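Local coordinates for bacillaene synthase dehydratase PksH (Bacillus subtilis, PDB 3HP0), which dehydrates the (S)-3-hydroxy-3-methylglutaryl group tethered to PksL to a 3-methylglutaconyl group during synthesis of the antibiotic bacillaene, at residues A[41-46]-A[93-98]; A[100-105]-A[205-210]; A[114-119]-A[133-138]; A[150-153]-A[159-162]. All coordinates share one frame; numbering follows the deposited sequence.

Contact 1 of 4, residues A[41-46]-A[93-98]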
loop_
_atom_site.group_PDB
_atom_site.type_symbol
_atom_site.label_atom_id
_atom_site.label_comp_id
_atom_site.label_asym_id
_atom_site.label_seq_id
_atom_site.Cartn_x
_atom_site.Cartn_y
_atom_site.Cartn_z
ATOM N N GLN A 41 11.289 -2.120 -10.249
ATOM C CA GLN A 41 12.664 -2.404 -10.623
ATOM C C GLN A 41 13.357 -3.275 -9.575
ATOM O O GLN A 41 14.131 -4.173 -9.911
ATOM C CB GLN A 41 13.409 -1.085 -10.775
ATOM C CG GLN A 41 14.854 -1.221 -11.160
ATOM C CD GLN A 41 15.577 0.106 -11.092
ATOM O OE1 GLN A 41 15.118 1.108 -11.647
ATOM N NE2 GLN A 41 16.717 0.121 -10.410
ATOM N N VAL A 42 13.088 -2.998 -8.304
ATOM C CA VAL A 42 13.671 -3.773 -7.221
ATOM C C VAL A 42 13.041 -5.168 -7.190
ATOM O O VAL A 42 13.720 -6.162 -6.925
ATOM C CB VAL A 42 13.433 -3.098 -5.855
ATOM C CG1 VAL A 42 13.937 -3.998 -4.740
ATOM C CG2 VAL A 42 14.131 -1.751 -5.806
ATOM N N LEU A 43 11.739 -5.237 -7.459
ATOM C CA LEU A 43 11.040 -6.510 -7.449
ATOM C C LEU A 43 11.488 -7.419 -8.584
ATOM O O LEU A 43 11.480 -8.642 -8.438
ATOM C CB LEU A 43 9.525 -6.297 -7.498
ATOM C CG LEU A 43 8.909 -5.731 -6.216
ATOM C CD1 LEU A 43 7.398 -5.721 -6.344
ATOM C CD2 LEU A 43 9.335 -6.579 -5.014
ATOM N N ASN A 44 11.868 -6.831 -9.714
ATOM C CA ASN A 44 12.358 -7.625 -10.839
ATOM C C ASN A 44 13.686 -8.272 -10.467
ATOM O O ASN A 44 13.978 -9.388 -10.891
ATOM C CB ASN A 44 12.536 -6.763 -12.084
ATOM C CG ASN A 44 11.269 -6.671 -12.899
ATOM O OD1 ASN A 44 10.661 -7.696 -13.215
ATOM N ND2 ASN A 44 10.862 -5.454 -13.251
ATOM N N GLN A 45 14.494 -7.574 -9.678
ATOM C CA GLN A 45 15.765 -8.141 -9.248
ATOM C C GLN A 45 15.474 -9.329 -8.333
ATOM O O GLN A 45 16.177 -10.335 -8.365
ATOM C CB GLN A 45 16.596 -7.106 -8.487
ATOM C CG GLN A 45 17.068 -5.937 -9.332
ATOM C CD GLN A 45 17.882 -4.928 -8.539
ATOM O OE1 GLN A 45 18.340 -3.919 -9.077
ATOM N NE2 GLN A 45 18.063 -5.195 -7.254
ATOM N N CYS A 46 14.429 -9.206 -7.519
ATOM C CA CYS A 46 14.047 -10.268 -6.602
ATOM C C CYS A 46 13.329 -11.417 -7.320
ATOM O O CYS A 46 13.163 -12.498 -6.762
ATOM C CB CYS A 46 13.136 -9.713 -5.503
ATOM S SG CYS A 46 13.868 -8.415 -4.494
ATOM N N TRP A 93 1.157 -3.344 -6.514
ATOM C CA TRP A 93 0.506 -3.989 -5.387
ATOM C C TRP A 93 0.146 -5.420 -5.752
ATOM O O TRP A 93 0.178 -6.308 -4.900
ATOM C CB TRP A 93 -0.744 -3.216 -4.966
ATOM C CG TRP A 93 -0.431 -1.898 -4.300
ATOM C CD1 TRP A 93 0.752 -1.533 -3.725
ATOM C CD2 TRP A 93 -1.323 -0.795 -4.117
ATOM N NE1 TRP A 93 0.653 -0.271 -3.194
ATOM C CE2 TRP A 93 -0.610 0.207 -3.420
ATOM C CE3 TRP A 93 -2.656 -0.552 -4.476
ATOM C CZ2 TRP A 93 -1.187 1.437 -3.073
ATOM C CZ3 TRP A 93 -3.230 0.668 -4.134
ATOM C CH2 TRP A 93 -2.495 1.648 -3.439
HETATM N N MSE A 94 -0.182 -5.646 -7.024
HETATM C CA MSE A 94 -0.521 -6.994 -7.482
HETATM C C MSE A 94 0.722 -7.877 -7.463
HETATM O O MSE A 94 0.659 -9.050 -7.111
HETATM C CB MSE A 94 -1.087 -6.971 -8.899
HETATM C CG MSE A 94 -2.468 -6.364 -9.015
HETATM SE SE MSE A 94 -3.390 -6.991 -10.615
HETATM C CE MSE A 94 -4.143 -8.618 -9.871
ATOM N N LYS A 95 1.852 -7.295 -7.839
ATOM C CA LYS A 95 3.122 -8.010 -7.887
ATOM C C LYS A 95 3.457 -8.517 -6.479
ATOM O O LYS A 95 3.874 -9.667 -6.297
ATOM C CB LYS A 95 4.223 -7.065 -8.381
ATOM C CG LYS A 95 5.380 -7.726 -9.106
ATOM C CD LYS A 95 4.944 -8.201 -10.485
ATOM C CE LYS A 95 6.128 -8.304 -11.449
ATOM N NZ LYS A 95 5.702 -8.630 -12.854
ATOM N N LEU A 96 3.276 -7.647 -5.488
ATOM C CA LEU A 96 3.540 -8.001 -4.104
ATOM C C LEU A 96 2.780 -9.257 -3.725
ATOM O O LEU A 96 3.287 -10.083 -2.971
ATOM C CB LEU A 96 3.126 -6.861 -3.175
ATOM C CG LEU A 96 4.116 -5.750 -2.818
ATOM C CD1 LEU A 96 5.350 -5.771 -3.697
ATOM C CD2 LEU A 96 3.385 -4.435 -2.928
ATOM N N GLN A 97 1.564 -9.403 -4.245
ATOM C CA GLN A 97 0.750 -10.582 -3.948
ATOM C C GLN A 97 1.077 -11.783 -4.832
ATOM O O GLN A 97 0.748 -12.922 -4.495
ATOM C CB GLN A 97 -0.728 -10.297 -4.178
ATOM C CG GLN A 97 -1.353 -9.230 -3.365
ATOM C CD GLN A 97 -2.860 -9.380 -3.359
ATOM O OE1 GLN A 97 -3.515 -9.243 -4.398
ATOM N NE2 GLN A 97 -3.418 -9.682 -2.191
ATOM N N THR A 98 1.717 -11.528 -5.962
ATOM C CA THR A 98 1.980 -12.587 -6.921
ATOM C C THR A 98 3.417 -13.064 -7.125
ATOM O O THR A 98 3.638 -14.200 -7.519
ATOM C CB THR A 98 1.414 -12.172 -8.308
ATOM O OG1 THR A 98 0.019 -11.868 -8.180
ATOM C CG2 THR A 98 1.556 -13.304 -9.303
#

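Contact 2 of 4, residues A[100-105]-A[205-210]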
loop_
_atom_site.group_PDB
_atom_site.type_symbol
_atom_site.label_atom_id
_atom_site.label_comp_id
_atom_site.label_asym_id
_atom_site.label_seq_id
_atom_site.Cartn_x
_atom_site.Cartn_y
_atom_site.Cartn_z
ATOM N N PRO A 100 7.417 -14.347 -6.872
ATOM C CA PRO A 100 8.055 -15.525 -6.281
ATOM C C PRO A 100 8.850 -15.150 -5.028
ATOM O O PRO A 100 10.078 -15.255 -4.989
ATOM C CB PRO A 100 8.943 -16.030 -7.410
ATOM C CG PRO A 100 9.441 -14.742 -8.011
ATOM C CD PRO A 100 8.179 -13.868 -8.045
ATOM N N TYR A 101 8.124 -14.704 -4.009
ATOM C CA TYR A 101 8.697 -14.323 -2.723
ATOM C C TYR A 101 7.579 -13.898 -1.791
ATOM O O TYR A 101 6.514 -13.487 -2.231
ATOM C CB TYR A 101 9.707 -13.181 -2.877
ATOM C CG TYR A 101 9.309 -12.159 -3.909
ATOM C CD1 TYR A 101 8.137 -11.409 -3.761
ATOM C CD2 TYR A 101 10.075 -11.973 -5.063
ATOM C CE1 TYR A 101 7.731 -10.509 -4.729
ATOM C CE2 TYR A 101 9.676 -11.068 -6.046
ATOM C CZ TYR A 101 8.495 -10.341 -5.872
ATOM O OH TYR A 101 8.060 -9.484 -6.857
ATOM N N VAL A 102 7.830 -14.026 -0.496
ATOM C CA VAL A 102 6.866 -13.646 0.511
ATOM C C VAL A 102 7.102 -12.177 0.810
ATOM O O VAL A 102 8.216 -11.788 1.178
ATOM C CB VAL A 102 7.058 -14.512 1.775
ATOM C CG1 VAL A 102 6.221 -13.981 2.925
ATOM C CG2 VAL A 102 6.670 -15.965 1.448
ATOM N N THR A 103 6.073 -11.351 0.610
ATOM C CA THR A 103 6.216 -9.928 0.872
ATOM C C THR A 103 5.664 -9.606 2.248
ATOM O O THR A 103 4.674 -10.193 2.680
ATOM C CB THR A 103 5.529 -9.074 -0.223
ATOM O OG1 THR A 103 4.129 -9.354 -0.256
ATOM C CG2 THR A 103 6.139 -9.392 -1.592
ATOM N N ILE A 104 6.326 -8.679 2.931
ATOM C CA ILE A 104 5.945 -8.288 4.282
ATOM C C ILE A 104 5.953 -6.792 4.502
ATOM O O ILE A 104 6.897 -6.109 4.123
ATOM C CB ILE A 104 6.918 -8.852 5.358
ATOM C CG1 ILE A 104 7.119 -10.349 5.180
ATOM C CG2 ILE A 104 6.371 -8.559 6.756
ATOM C CD1 ILE A 104 8.097 -10.920 6.179
ATOM N N SER A 105 4.896 -6.306 5.140
ATOM C CA SER A 105 4.779 -4.901 5.495
ATOM C C SER A 105 5.174 -4.795 6.958
ATOM O O SER A 105 4.774 -5.628 7.790
ATOM C CB SER A 105 3.337 -4.409 5.366
ATOM O OG SER A 105 3.028 -4.083 4.033
ATOM N N LYS A 205 11.163 -21.818 -4.818
ATOM C CA LYS A 205 10.330 -22.668 -5.663
ATOM C C LYS A 205 8.970 -23.033 -5.061
ATOM O O LYS A 205 7.949 -22.980 -5.745
ATOM C CB LYS A 205 11.102 -23.943 -6.011
ATOM C CG LYS A 205 10.345 -24.949 -6.873
ATOM C CD LYS A 205 11.178 -26.226 -7.067
ATOM C CE LYS A 205 10.514 -27.185 -8.038
ATOM N NZ LYS A 205 11.478 -28.237 -8.485
ATOM N N GLY A 206 8.954 -23.422 -3.791
ATOM C CA GLY A 206 7.701 -23.775 -3.155
ATOM C C GLY A 206 6.836 -22.544 -2.957
ATOM O O GLY A 206 5.621 -22.587 -3.145
ATOM N N ILE A 207 7.471 -21.435 -2.599
ATOM C CA ILE A 207 6.762 -20.191 -2.375
ATOM C C ILE A 207 6.108 -19.717 -3.658
ATOM O O ILE A 207 4.921 -19.374 -3.673
ATOM C CB ILE A 207 7.715 -19.082 -1.873
ATOM C CG1 ILE A 207 8.348 -19.490 -0.536
ATOM C CG2 ILE A 207 6.950 -17.761 -1.717
ATOM C CD1 ILE A 207 9.375 -18.487 -0.024
ATOM N N ALA A 208 6.886 -19.697 -4.735
ATOM C CA ALA A 208 6.374 -19.244 -6.021
ATOM C C ALA A 208 5.207 -20.112 -6.506
ATOM O O ALA A 208 4.173 -19.589 -6.918
ATOM C CB ALA A 208 7.507 -19.225 -7.061
ATOM N N HIS A 209 5.366 -21.432 -6.445
ATOM C CA HIS A 209 4.304 -22.334 -6.875
ATOM C C HIS A 209 3.097 -22.217 -5.956
ATOM O O HIS A 209 1.966 -22.318 -6.409
ATOM C CB HIS A 209 4.786 -23.782 -6.875
ATOM C CG HIS A 209 5.692 -24.120 -8.017
ATOM N ND1 HIS A 209 5.290 -24.048 -9.334
ATOM C CD2 HIS A 209 6.974 -24.563 -8.037
ATOM C CE1 HIS A 209 6.283 -24.434 -10.116
ATOM N NE2 HIS A 209 7.315 -24.751 -9.354
ATOM N N TYR A 210 3.340 -22.013 -4.665
ATOM C CA TYR A 210 2.249 -21.883 -3.715
ATOM C C TYR A 210 1.482 -20.589 -3.978
ATOM O O TYR A 210 0.247 -20.595 -4.026
ATOM C CB TYR A 210 2.763 -21.910 -2.263
ATOM C CG TYR A 210 1.716 -21.420 -1.288
ATOM C CD1 TYR A 210 0.498 -22.090 -1.152
ATOM C CD2 TYR A 210 1.877 -20.212 -0.617
ATOM C CE1 TYR A 210 -0.536 -21.566 -0.393
ATOM C CE2 TYR A 210 0.841 -19.672 0.152
ATOM C CZ TYR A 210 -0.359 -20.353 0.251
ATOM O OH TYR A 210 -1.398 -19.807 0.957
#

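Contact 3 of 4, residues A[114-119]-A[133-138]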
loop_
_atom_site.group_PDB
_atom_site.type_symbol
_atom_site.label_atom_id
_atom_site.label_comp_id
_atom_site.label_asym_id
_atom_site.label_seq_id
_atom_site.Cartn_x
_atom_site.Cartn_y
_atom_site.Cartn_z
ATOM N N GLY A 114 -3.249 4.347 0.695
ATOM C CA GLY A 114 -2.031 4.540 -0.071
ATOM C C GLY A 114 -1.026 3.626 0.582
ATOM O O GLY A 114 -0.518 2.685 -0.034
ATOM N N GLY A 115 -0.736 3.913 1.845
ATOM C CA GLY A 115 0.159 3.050 2.585
ATOM C C GLY A 115 -0.698 1.825 2.831
ATOM O O GLY A 115 -0.205 0.712 2.968
ATOM N N LEU A 116 -2.008 2.049 2.852
ATOM C CA LEU A 116 -2.973 0.988 3.067
ATOM C C LEU A 116 -2.920 -0.004 1.911
ATOM O O LEU A 116 -3.051 -1.214 2.111
ATOM C CB LEU A 116 -4.375 1.578 3.208
ATOM C CG LEU A 116 -5.316 0.689 4.011
ATOM C CD1 LEU A 116 -4.582 0.134 5.240
ATOM C CD2 LEU A 116 -6.532 1.487 4.434
ATOM N N GLY A 117 -2.738 0.514 0.700
ATOM C CA GLY A 117 -2.626 -0.362 -0.450
ATOM C C GLY A 117 -1.475 -1.322 -0.184
ATOM O O GLY A 117 -1.647 -2.544 -0.189
ATOM N N PHE A 118 -0.299 -0.754 0.074
ATOM C CA PHE A 118 0.902 -1.532 0.363
ATOM C C PHE A 118 0.710 -2.590 1.457
ATOM O O PHE A 118 0.995 -3.762 1.240
ATOM C CB PHE A 118 2.052 -0.591 0.759
ATOM C CG PHE A 118 2.680 0.119 -0.403
ATOM C CD1 PHE A 118 3.588 -0.541 -1.224
ATOM C CD2 PHE A 118 2.347 1.445 -0.700
ATOM C CE1 PHE A 118 4.161 0.102 -2.329
ATOM C CE2 PHE A 118 2.917 2.101 -1.811
ATOM C CZ PHE A 118 3.825 1.419 -2.624
ATOM N N VAL A 119 0.228 -2.179 2.625
ATOM C CA VAL A 119 0.036 -3.107 3.734
ATOM C C VAL A 119 -0.947 -4.236 3.422
ATOM O O VAL A 119 -0.732 -5.387 3.815
ATOM C CB VAL A 119 -0.437 -2.361 5.003
ATOM C CG1 VAL A 119 -0.756 -3.350 6.098
ATOM C CG2 VAL A 119 0.650 -1.380 5.475
ATOM N N PHE A 133 -4.774 3.028 11.163
ATOM C CA PHE A 133 -5.136 3.027 9.749
ATOM C C PHE A 133 -6.391 3.845 9.473
ATOM O O PHE A 133 -7.355 3.763 10.228
ATOM C CB PHE A 133 -5.343 1.565 9.311
ATOM C CG PHE A 133 -4.208 0.659 9.700
ATOM C CD1 PHE A 133 -3.134 0.455 8.839
ATOM C CD2 PHE A 133 -4.179 0.064 10.958
ATOM C CE1 PHE A 133 -2.038 -0.324 9.223
ATOM C CE2 PHE A 133 -3.095 -0.715 11.360
ATOM C CZ PHE A 133 -2.017 -0.911 10.489
ATOM N N SER A 134 -6.398 4.614 8.388
ATOM C CA SER A 134 -7.576 5.424 8.080
ATOM C C SER A 134 -7.849 5.728 6.602
ATOM O O SER A 134 -6.940 5.770 5.770
ATOM C CB SER A 134 -7.514 6.745 8.852
ATOM O OG SER A 134 -6.463 7.562 8.367
ATOM N N LEU A 135 -9.127 5.942 6.305
ATOM C CA LEU A 135 -9.598 6.266 4.961
ATOM C C LEU A 135 -10.527 7.463 5.103
ATOM O O LEU A 135 -11.684 7.310 5.489
ATOM C CB LEU A 135 -10.372 5.093 4.360
ATOM C CG LEU A 135 -9.619 3.778 4.152
ATOM C CD1 LEU A 135 -10.538 2.755 3.533
ATOM C CD2 LEU A 135 -8.417 4.017 3.252
ATOM N N SER A 136 -10.010 8.652 4.796
ATOM C CA SER A 136 -10.772 9.891 4.910
ATOM C C SER A 136 -11.263 10.425 3.562
ATOM O O SER A 136 -12.029 11.388 3.511
ATOM C CB SER A 136 -9.912 10.962 5.595
ATOM O OG SER A 136 -8.753 11.266 4.826
ATOM N N GLU A 137 -10.823 9.798 2.479
ATOM C CA GLU A 137 -11.202 10.227 1.137
ATOM C C GLU A 137 -12.663 10.642 0.956
ATOM O O GLU A 137 -12.942 11.651 0.313
ATOM C CB GLU A 137 -10.878 9.126 0.120
ATOM C CG GLU A 137 -9.392 8.804 -0.039
ATOM C CD GLU A 137 -8.771 8.250 1.228
ATOM O OE1 GLU A 137 -9.368 7.332 1.835
ATOM O OE2 GLU A 137 -7.683 8.728 1.612
ATOM N N LEU A 138 -13.593 9.875 1.520
ATOM C CA LEU A 138 -15.014 10.163 1.358
ATOM C C LEU A 138 -15.444 11.547 1.854
ATOM O O LEU A 138 -16.516 12.040 1.486
ATOM C CB LEU A 138 -15.846 9.067 2.030
ATOM C CG LEU A 138 -17.282 8.851 1.530
ATOM C CD1 LEU A 138 -17.299 8.636 0.026
ATOM C CD2 LEU A 138 -17.884 7.640 2.234
#

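Contact 4 of 4, residues A[150-153]-A[159-162]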
loop_
_atom_site.group_PDB
_atom_site.type_symbol
_atom_site.label_atom_id
_atom_site.label_comp_id
_atom_site.label_asym_id
_atom_site.label_seq_id
_atom_site.Cartn_x
_atom_site.Cartn_y
_atom_site.Cartn_z
ATOM N N PHE A 150 -7.731 -4.784 -2.532
ATOM C CA PHE A 150 -6.710 -5.415 -1.692
ATOM C C PHE A 150 -7.181 -5.431 -0.223
ATOM O O PHE A 150 -7.051 -6.443 0.471
ATOM C CB PHE A 150 -5.390 -4.645 -1.821
ATOM C CG PHE A 150 -4.791 -4.690 -3.207
ATOM C CD1 PHE A 150 -4.025 -5.784 -3.617
ATOM C CD2 PHE A 150 -5.030 -3.658 -4.118
ATOM C CE1 PHE A 150 -3.511 -5.851 -4.901
ATOM C CE2 PHE A 150 -4.515 -3.716 -5.418
ATOM C CZ PHE A 150 -3.755 -4.813 -5.807
ATOM N N LEU A 151 -7.743 -4.311 0.233
ATOM C CA LEU A 151 -8.234 -4.208 1.601
ATOM C C LEU A 151 -9.346 -5.225 1.816
ATOM O O LEU A 151 -9.339 -5.988 2.794
ATOM C CB LEU A 151 -8.763 -2.789 1.897
ATOM C CG LEU A 151 -9.242 -2.576 3.352
ATOM C CD1 LEU A 151 -8.100 -2.886 4.327
ATOM C CD2 LEU A 151 -9.723 -1.145 3.568
ATOM N N ILE A 152 -10.291 -5.238 0.885
ATOM C CA ILE A 152 -11.424 -6.144 0.948
ATOM C C ILE A 152 -10.995 -7.601 0.987
ATOM O O ILE A 152 -11.581 -8.405 1.710
ATOM C CB ILE A 152 -12.375 -5.904 -0.251
ATOM C CG1 ILE A 152 -13.084 -4.560 -0.048
ATOM C CG2 ILE A 152 -13.346 -7.100 -0.424
ATOM C CD1 ILE A 152 -14.064 -4.201 -1.142
ATOM N N ARG A 153 -9.971 -7.952 0.215
ATOM C CA ARG A 153 -9.511 -9.334 0.227
ATOM C C ARG A 153 -9.051 -9.723 1.646
ATOM O O ARG A 153 -9.167 -10.878 2.050
ATOM C CB ARG A 153 -8.359 -9.548 -0.768
ATOM C CG ARG A 153 -7.720 -10.938 -0.611
ATOM C CD ARG A 153 -6.362 -11.096 -1.299
ATOM N NE ARG A 153 -5.644 -12.238 -0.725
ATOM C CZ ARG A 153 -5.046 -12.230 0.470
ATOM N NH1 ARG A 153 -5.061 -11.132 1.223
ATOM N NH2 ARG A 153 -4.464 -13.331 0.932
ATOM N N LYS A 159 -16.308 -4.744 6.582
ATOM C CA LYS A 159 -15.347 -3.985 7.350
ATOM C C LYS A 159 -14.749 -2.842 6.530
ATOM O O LYS A 159 -14.576 -1.729 7.038
ATOM C CB LYS A 159 -14.255 -4.917 7.881
ATOM C CG LYS A 159 -14.786 -5.976 8.841
ATOM C CD LYS A 159 -15.194 -5.368 10.178
ATOM C CE LYS A 159 -15.943 -6.380 11.064
ATOM N NZ LYS A 159 -15.267 -7.726 11.133
ATOM N N ALA A 160 -14.434 -3.098 5.265
ATOM C CA ALA A 160 -13.866 -2.040 4.430
ATOM C C ALA A 160 -14.902 -0.922 4.231
ATOM O O ALA A 160 -14.562 0.269 4.220
ATOM C CB ALA A 160 -13.434 -2.605 3.085
ATOM N N HIS A 161 -16.164 -1.330 4.104
ATOM C CA HIS A 161 -17.291 -0.425 3.896
ATOM C C HIS A 161 -17.504 0.525 5.087
ATOM O O HIS A 161 -17.589 1.734 4.918
ATOM C CB HIS A 161 -18.547 -1.267 3.630
ATOM C CG HIS A 161 -19.715 -0.488 3.104
ATOM N ND1 HIS A 161 -19.620 0.364 2.023
ATOM C CD2 HIS A 161 -21.019 -0.485 3.472
ATOM C CE1 HIS A 161 -20.816 0.855 1.747
ATOM N NE2 HIS A 161 -21.682 0.355 2.611
ATOM N N TYR A 162 -17.569 -0.038 6.288
ATOM C CA TYR A 162 -17.762 0.725 7.515
ATOM C C TYR A 162 -16.619 1.726 7.693
ATOM O O TYR A 162 -16.828 2.878 8.074
ATOM C CB TYR A 162 -17.805 -0.246 8.695
ATOM C CG TYR A 162 -18.141 0.376 10.035
ATOM C CD1 TYR A 162 -19.356 1.046 10.240
ATOM C CD2 TYR A 162 -17.262 0.255 11.112
ATOM C CE1 TYR A 162 -19.684 1.573 11.492
ATOM C CE2 TYR A 162 -17.573 0.773 12.356
ATOM C CZ TYR A 162 -18.783 1.429 12.545
ATOM O OH TYR A 162 -19.079 1.924 13.792
#

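Contact 1 of 4, residues A[41-46]-A[93-98]
In the helix that brings Leu96 up to Leu43, the carbonyl O of Met94, a selenomethionine, receives several donors. Thr98 OG1 lies 3.1 Å from Met94 O and approaches from above the carbonyl plane, 38° out of it. The backbone N atoms of Gln97 and Thr98 add two weak bonds to the same oxygen. The hydroxyl thus turns back onto the last turn of helix 87-98. The contact itself is apolar. Leu43 points at the other helix and presents CD1, which lies 3.3 Å from Leu96 CD1. This is short for two methyl groups. Leu96 also has a nearly eclipsed chi2 of 12°, so the exact closeness is doubtful. The two leucines meet at about a right angle. Helices 34-48 and 87-98 lie side by side against the mixed sheet of the crotonase fold. Beside the leucine pair, Lys95 runs past Leu43 in the opposite direction. Its CG stands 4.0 Å from Leu43 CD1. A bend at chi2, 72°, turns the chain after this aliphatic contact. The hydroxyl end of Tyr101 also packs on Leu43. Leu96 O accepts a hydrogen bond from Thr103 OG1, and Trp93 meets Phe118 edge to face.

Contact 2 of 4, residues A[100-105]-A[205-210]
Ile207 has the largest share of this contact. It points from helix 204-217 toward the start of strand 102-107. Its CG2 lies 3.6 Å from Val102 CG2, and its CD1 reaches the same methyl at 4.0 Å. Two carbons of Ile207 therefore pack on one branch of Val102. The side chains meet at about a right angle. The torsion of Ile207, chi1 -61°, sets CG2 anti to the backbone N, where it also touches the backbone: Ile207 CG2 is 3.9 Å from Tyr101 C. Chi1 of Val102, 170°, puts CG1 anti to the backbone N and leaves CG2, beside that N, to touch Ile207.

Pro100 and Ala208 form the second half. Ala208 CB lies 3.5 Å from Pro100 CB and 3.8 Å from Pro100 CA. The alanine is small, and the two backbones come very close here: Pro100 CA and Ala208 CA are 4.1 Å apart. The helix thus rests directly on the loop that leads into the strand.

Two lysines add polar ties to this loop: Lys204 NZ bonds Pro100 O, and Lys211 NZ bonds Tyr101 O. Val102 sits between the sheet, where its backbone bonds to Thr52 and Val54, and Leu199 of helix 190-199, which its side chain touches. Helices on both faces of a central mixed sheet, with 190-199 and 204-217 on the Val102 side, fit the crotonase fold of the enoyl-CoA hydratase family.

Contact 3 of 4, residues A[114-119]-A[133-138]
Leu116 points from helix 115-121 toward Phe133 and Leu135 and divides its two methyls between them. This is a core contact of the crotonase fold, between a helix and the strand 132-134 with the loop after it. Leu116 CD1 lies 3.9 Å from Phe133 CD1 and reaches the ring obliquely. Leu116 CD2 lies 3.4 Å from Leu135 CD2, a tight fit, with the two leucines at about a right angle. The fork is aimed by chi1 of Leu116, -155°, which sets CG anti to the backbone N. Further out, Met163 of helix 157-166 touches both leucines, and Phe133 packs on Val111 of the neighbouring strand. Beyond Leu135 the chain reaches Glu137, an active-site residue. Its side chain touches Asn112 and Ala113, just before the helix carrying Leu116. Gly114 is the N-cap of that helix. Its backbone angles, phi 134° and psi -63°, call for glycine. In crotonase relatives a helix start of this kind supplies a backbone N-H to the oxyanion hole, and the same is plausible here. One turn on, Val119 N donates to Gly115 O at 2.9 Å.

Contact 4 of 4, residues A[150-153]-A[159-162]
Apolar packing makes up the whole direct contact, and it centres on one methyl group. Ala160 CB points from helix 157-166 at helix 148-155 and meets two side chains there. Ile152 CG1 lies 3.7 Å from Ala160 CB. Leu151 CD2 lies 4.0 Å from the same carbon. The methyl therefore touches two consecutive residues of the facing helix. Leu151 points toward it and carries CG anti to the backbone N, chi1 -177°, which extends the branch out to the alanine. Ile152 uses an inner carbon of its longer branch, not the tip. The helices are close, with Ile152 CA and Ala160 CA 5.9 Å apart. They are consecutive helices that turn sharply at a very short link, and the two segments run nearer to perpendicular than to antiparallel.

Leu151 continues the apolar packing inward. It also touches Leu135 and Leu180, and its side chain is about 9 Å from that of Glu137 in the active site. Ile152 is partly exposed and touches Gln220 of helix 220-235.

A polar bond is local to one helix. Ala160 O accepts a hydrogen bond from Thr164 OG1, one turn further along helix 157-166.

The pairing of the two segments thus rests on shape. Small alanine allows the close approach, and the branched side chains fill in around it. With van der Waals contacts alone, fit rather than bond direction sets how these segments meet.

How the contacts relate
Contacts 1 and 2 have centres about 10 Å apart and meet through Tyr101 and Thr103. Helix 87-98 of contact 1 is followed in the chain by strand 102-107 of contact 2. Contacts 3 and 4 are also neighbours, with centres about 11 Å apart, joined by Leu151 touching Leu135 and Leu116. Centres of contacts in different pairs are about 20 to 24 Å apart. Side-chain contacts connect the pairs, through Trp93 with helix 115-121 and Phe150, and through Ser105 with Val119. Along the chain, contacts 1, 3 and 4 close one after another, and contacts 3 and 4 sit inside the long loop closed by contact 2. The first pair packs helices around the central sheet. Contact 3 includes the active-site Glu137 in its second segment.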